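Local coordinates for protein putative sodium:solute symporter (Proteus mirabilis, PDB 5NV9) that uses the inward sodium gradient to drive uptake of the sialic acid N-acetylneuraminic acid across the bacterial inner membrane, at residues G416-L424 and G465-T474. Sequence-based numbering, arbitrary orientation.
Sequences GPMTGLFML and GSMSVVIAGT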
ATOM      1  N   GLY A 416       5.452   5.463  12.172  1.00 26.31           N
ATOM      2  CA  GLY A 416       5.019   5.374  13.548  1.00 25.95           C
ATOM      3  C   GLY A 416       4.642   6.742  14.119  1.00 26.11           C
ATOM      4  O   GLY A 416       3.498   6.956  14.550  1.00 26.89           O
ATOM      5  N   PRO A 417       5.586   7.692  14.119  1.00 27.97           N
ATOM      6  CA  PRO A 417       5.270   9.034  14.678  1.00 26.69           C
ATOM      7  C   PRO A 417       4.095   9.702  13.934  1.00 27.33           C
ATOM      8  O   PRO A 417       3.254  10.339  14.549  1.00 23.74           O
ATOM      9  CB  PRO A 417       6.595   9.804  14.516  1.00 26.55           C
ATOM     10  CG  PRO A 417       7.661   8.764  14.407  1.00 27.83           C
ATOM     11  CD  PRO A 417       7.002   7.570  13.752  1.00 29.03           C
HETATM   12  N   MSE A 418       4.002   9.544  12.600  1.00 28.36           N
HETATM   13  CA  MSE A 418       2.892  10.168  11.880  1.00 27.34           C
HETATM   14  C   MSE A 418       1.556   9.638  12.395  1.00 24.19           C
HETATM   15  O   MSE A 418       0.567  10.398  12.616  1.00 23.65           O
HETATM   16  CB  MSE A 418       3.197   9.916  10.404  1.00 29.97           C
HETATM   17  CG  MSE A 418       2.115  10.327   9.421  1.00 34.95           C
HETATM   18 SE   MSE A 418       2.605   9.675   7.606  1.00 41.41          SE
HETATM   19  CE  MSE A 418       4.503   9.375   8.033  1.00 32.01           C
ATOM     20  N   THR A 419       1.507   8.343  12.630  1.00 24.75           N
ATOM     21  CA  THR A 419       0.283   7.667  13.033  1.00 25.11           C
ATOM     22  C   THR A 419      -0.070   8.002  14.489  1.00 25.24           C
ATOM     23  O   THR A 419      -1.264   8.129  14.852  1.00 24.47           O
ATOM     24  CB  THR A 419       0.444   6.138  12.927  1.00 27.89           C
ATOM     25  OG1 THR A 419       0.699   5.742  11.571  1.00 29.20           O
ATOM     26  CG2 THR A 419      -0.760   5.432  13.464  1.00 28.62           C
ATOM     27  N   GLY A 420       0.954   8.114  15.341  1.00 25.11           N
ATOM     28  CA  GLY A 420       0.712   8.524  16.734  1.00 22.66           C
ATOM     29  C   GLY A 420       0.050   9.908  16.855  1.00 22.59           C
ATOM     30  O   GLY A 420      -0.772  10.158  17.747  1.00 21.25           O
ATOM     31  N   LEU A 421       0.492  10.835  16.000  1.00 21.99           N
ATOM     32  CA  LEU A 421      -0.066  12.151  15.958  1.00 21.39           C
ATOM     33  C   LEU A 421      -1.559  12.131  15.751  1.00 21.93           C
ATOM     34  O   LEU A 421      -2.229  12.906  16.408  1.00 22.01           O
ATOM     35  CB  LEU A 421       0.593  13.023  14.904  1.00 21.10           C
ATOM     36  CG  LEU A 421       2.020  13.515  15.200  1.00 20.66           C
ATOM     37  CD1 LEU A 421       2.714  14.049  13.940  1.00 19.56           C
ATOM     38  CD2 LEU A 421       2.015  14.607  16.252  1.00 21.22           C
ATOM     39  N   PHE A 422      -2.068  11.285  14.828  1.00 21.87           N
ATOM     40  CA  PHE A 422      -3.486  11.131  14.620  1.00 21.54           C
ATOM     41  C   PHE A 422      -4.195  10.522  15.818  1.00 20.79           C
ATOM     42  O   PHE A 422      -5.302  10.948  16.168  1.00 22.30           O
ATOM     43  CB  PHE A 422      -3.855  10.339  13.279  1.00 21.13           C
ATOM     44  CG  PHE A 422      -3.615  11.137  12.010  1.00 19.08           C
ATOM     45  CD1 PHE A 422      -2.386  11.180  11.435  1.00 20.85           C
ATOM     46  CD2 PHE A 422      -4.627  11.880  11.431  1.00 20.06           C
ATOM     47  CE1 PHE A 422      -2.153  11.934  10.285  1.00 18.11           C
ATOM     48  CE2 PHE A 422      -4.421  12.612  10.289  1.00 18.28           C
ATOM     49  CZ  PHE A 422      -3.176  12.646   9.718  1.00 19.31           C
HETATM   50  N   MSE A 423      -3.610   9.499  16.410  1.00 20.94           N
HETATM   51  CA  MSE A 423      -4.217   8.841  17.589  1.00 22.88           C
HETATM   52  C   MSE A 423      -4.322   9.808  18.731  1.00 19.39           C
HETATM   53  O   MSE A 423      -5.352   9.920  19.397  1.00 19.78           O
HETATM   54  CB  MSE A 423      -3.371   7.651  18.056  1.00 25.56           C
HETATM   55  CG  MSE A 423      -3.316   6.538  17.026  1.00 30.05           C
HETATM   56 SE   MSE A 423      -2.291   4.978  17.667  1.00 41.70          SE
HETATM   57  CE  MSE A 423      -3.533   4.643  19.124  1.00 30.35           C
ATOM     58  N   LEU A 424      -3.273  10.584  18.900  1.00 21.42           N
ATOM     59  CA  LEU A 424      -3.194  11.614  19.983  1.00 20.89           C
ATOM     60  C   LEU A 424      -4.240  12.717  19.787  1.00 23.95           C
ATOM     61  O   LEU A 424      -5.007  13.020  20.676  1.00 21.14           O
ATOM     62  CB  LEU A 424      -1.793  12.219  20.006  1.00 19.86           C
ATOM     63  CG  LEU A 424      -1.550  13.300  21.073  1.00 18.77           C
ATOM     64  CD1 LEU A 424      -1.491  12.634  22.408  1.00 19.05           C
ATOM     65  CD2 LEU A 424      -0.293  14.093  20.808  1.00 19.10           C
ATOM     66  N   GLY A 465       7.022   3.957  17.736  1.00 25.04           N
ATOM     67  CA  GLY A 465       6.836   5.263  17.159  1.00 28.56           C
ATOM     68  C   GLY A 465       5.480   5.845  17.528  1.00 27.80           C
ATOM     69  O   GLY A 465       5.393   6.972  18.004  1.00 28.81           O
ATOM     70  N   SER A 466       4.431   5.062  17.325  1.00 28.49           N
ATOM     71  CA  SER A 466       3.079   5.506  17.636  1.00 31.83           C
ATOM     72  C   SER A 466       2.892   5.800  19.104  1.00 27.40           C
ATOM     73  O   SER A 466       2.442   6.883  19.460  1.00 23.95           O
ATOM     74  CB  SER A 466       2.040   4.467  17.184  1.00 32.00           C
ATOM     75  OG  SER A 466       1.871   4.572  15.776  1.00 36.28           O
HETATM   76  N   MSE A 467       3.196   4.820  19.940  1.00 27.87           N
HETATM   77  CA  MSE A 467       2.903   4.942  21.386  1.00 27.96           C
HETATM   78  C   MSE A 467       3.770   6.009  22.074  1.00 27.14           C
HETATM   79  O   MSE A 467       3.372   6.552  23.096  1.00 28.48           O
HETATM   80  CB  MSE A 467       2.972   3.593  22.068  1.00 29.55           C
HETATM   81  CG  MSE A 467       1.846   2.663  21.625  1.00 33.20           C
HETATM   82 SE   MSE A 467       0.048   3.502  21.802  1.00 45.55          SE
HETATM   83  CE  MSE A 467       0.217   4.012  23.698  1.00 43.54           C
ATOM     84  N   SER A 468       4.943   6.320  21.508  1.00 23.54           N
ATOM     85  CA  SER A 468       5.803   7.368  22.022  1.00 23.80           C
ATOM     86  C   SER A 468       5.136   8.766  21.864  1.00 24.07           C
ATOM     87  O   SER A 468       5.207   9.628  22.746  1.00 22.22           O
ATOM     88  CB  SER A 468       7.140   7.402  21.273  1.00 22.83           C
ATOM     89  OG  SER A 468       8.059   6.394  21.664  1.00 24.92           O
ATOM     90  N   VAL A 469       4.520   9.017  20.699  1.00 23.15           N
ATOM     91  CA  VAL A 469       3.794  10.236  20.478  1.00 20.46           C
ATOM     92  C   VAL A 469       2.608  10.314  21.466  1.00 21.22           C
ATOM     93  O   VAL A 469       2.390  11.358  22.127  1.00 22.55           O
ATOM     94  CB  VAL A 469       3.340  10.388  18.980  1.00 22.32           C
ATOM     95  CG1 VAL A 469       2.546  11.664  18.808  1.00 24.31           C
ATOM     96  CG2 VAL A 469       4.537  10.488  18.052  1.00 23.43           C
ATOM     97  N   VAL A 470       1.848   9.226  21.581  1.00 20.38           N
ATOM     98  CA  VAL A 470       0.666   9.196  22.431  1.00 20.25           C
ATOM     99  C   VAL A 470       1.052   9.470  23.889  1.00 22.33           C
ATOM    100  O   VAL A 470       0.463  10.340  24.569  1.00 19.42           O
ATOM    101  CB  VAL A 470      -0.149   7.896  22.281  1.00 22.58           C
ATOM    102  CG1 VAL A 470      -1.266   7.789  23.327  1.00 26.30           C
ATOM    103  CG2 VAL A 470      -0.810   7.812  20.916  1.00 22.31           C
ATOM    104  N   ILE A 471       2.030   8.744  24.387  1.00 22.66           N
ATOM    105  CA  ILE A 471       2.409   8.878  25.775  1.00 24.65           C
ATOM    106  C   ILE A 471       3.075  10.249  26.060  1.00 25.99           C
ATOM    107  O   ILE A 471       2.625  10.978  26.933  1.00 27.32           O
ATOM    108  CB  ILE A 471       3.256   7.668  26.236  1.00 26.62           C
ATOM    109  CG1 ILE A 471       2.427   6.377  26.163  1.00 27.74           C
ATOM    110  CG2 ILE A 471       3.761   7.871  27.640  1.00 25.65           C
ATOM    111  CD1 ILE A 471       3.316   5.137  26.170  1.00 29.27           C
ATOM    112  N   ALA A 472       4.106  10.641  25.308  1.00 22.74           N
ATOM    113  CA  ALA A 472       4.748  11.893  25.589  1.00 20.50           C
ATOM    114  C   ALA A 472       3.755  13.015  25.356  1.00 21.64           C
ATOM    115  O   ALA A 472       3.735  13.999  26.104  1.00 23.00           O
ATOM    116  CB  ALA A 472       6.011  12.075  24.745  1.00 20.04           C
ATOM    117  N   GLY A 473       2.876  12.889  24.373  1.00 19.81           N
ATOM    118  CA  GLY A 473       1.966  14.015  24.080  1.00 20.30           C
ATOM    119  C   GLY A 473       0.808  14.093  25.054  1.00 19.11           C
ATOM    120  O   GLY A 473       0.139  15.105  25.151  1.00 23.14           O
ATOM    121  N   THR A 474       0.561  13.007  25.750  1.00 18.04           N
ATOM    122  CA  THR A 474      -0.415  13.024  26.827  1.00 20.24           C
ATOM    123  C   THR A 474       0.174  13.600  28.163  1.00 21.58           C
ATOM    124  O   THR A 474      -0.327  14.581  28.769  1.00 19.33           O
ATOM    125  CB  THR A 474      -0.983  11.613  26.986  1.00 20.26           C
ATOM    126  OG1 THR A 474      -1.619  11.228  25.745  1.00 22.38           O
ATOM    127  CG2 THR A 474      -2.013  11.611  28.096  1.00 22.39           C
TER
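Gly416 and Gly420 on one transmembrane helix meet Gly465 and Ser466 on another, the two running in the same general direction and crossing at -40°, with axes closing to 6.8 Å. The backbones themselves touch: Gly416 CA lies 4.0 Å from Gly465 CA, and Gly420 CA lies 3.9 Å from Ser466 CA. With no side chain at Gly416, Gly420 or Gly465, main chain lies directly on main chain. Ser466 enters as a knob among Gly416, Thr419, Gly420 and Met423; chi1 of -77° sets its OG beside the backbone N, facing both Gly416 O across the contact, 3.1 Å from OG, and Gly462 O a turn back. Val469 is the next knob, seated among Pro417, Gly420, Leu421 and Leu424, with CG2 against Pro417 and CG1 over the Gly420-Leu421 peptide, 3.6 Å from Leu421 N. Farther along, where the helices splay, Leu424 fills the widening groove among Val469, Val470, Gly473 and Thr474. Its CD1 packs 3.6 Å from Thr474 OG1, a hydroxyl turned back to bond Val470 O at 2.6 Å. Met423 CB rests on Val470 CG2. Helix 433-452 flanks the pair, touching Pro417, Leu421 and Val469. Small residues thus bring two membrane helices of this LeuT-fold transporter into backbone contact, held mainly by close van der Waals fit; the hydroxyls of Thr419 and Thr474 bond their own helices (Gly415 O, Val470 O), while that of Ser466 may serve either helix.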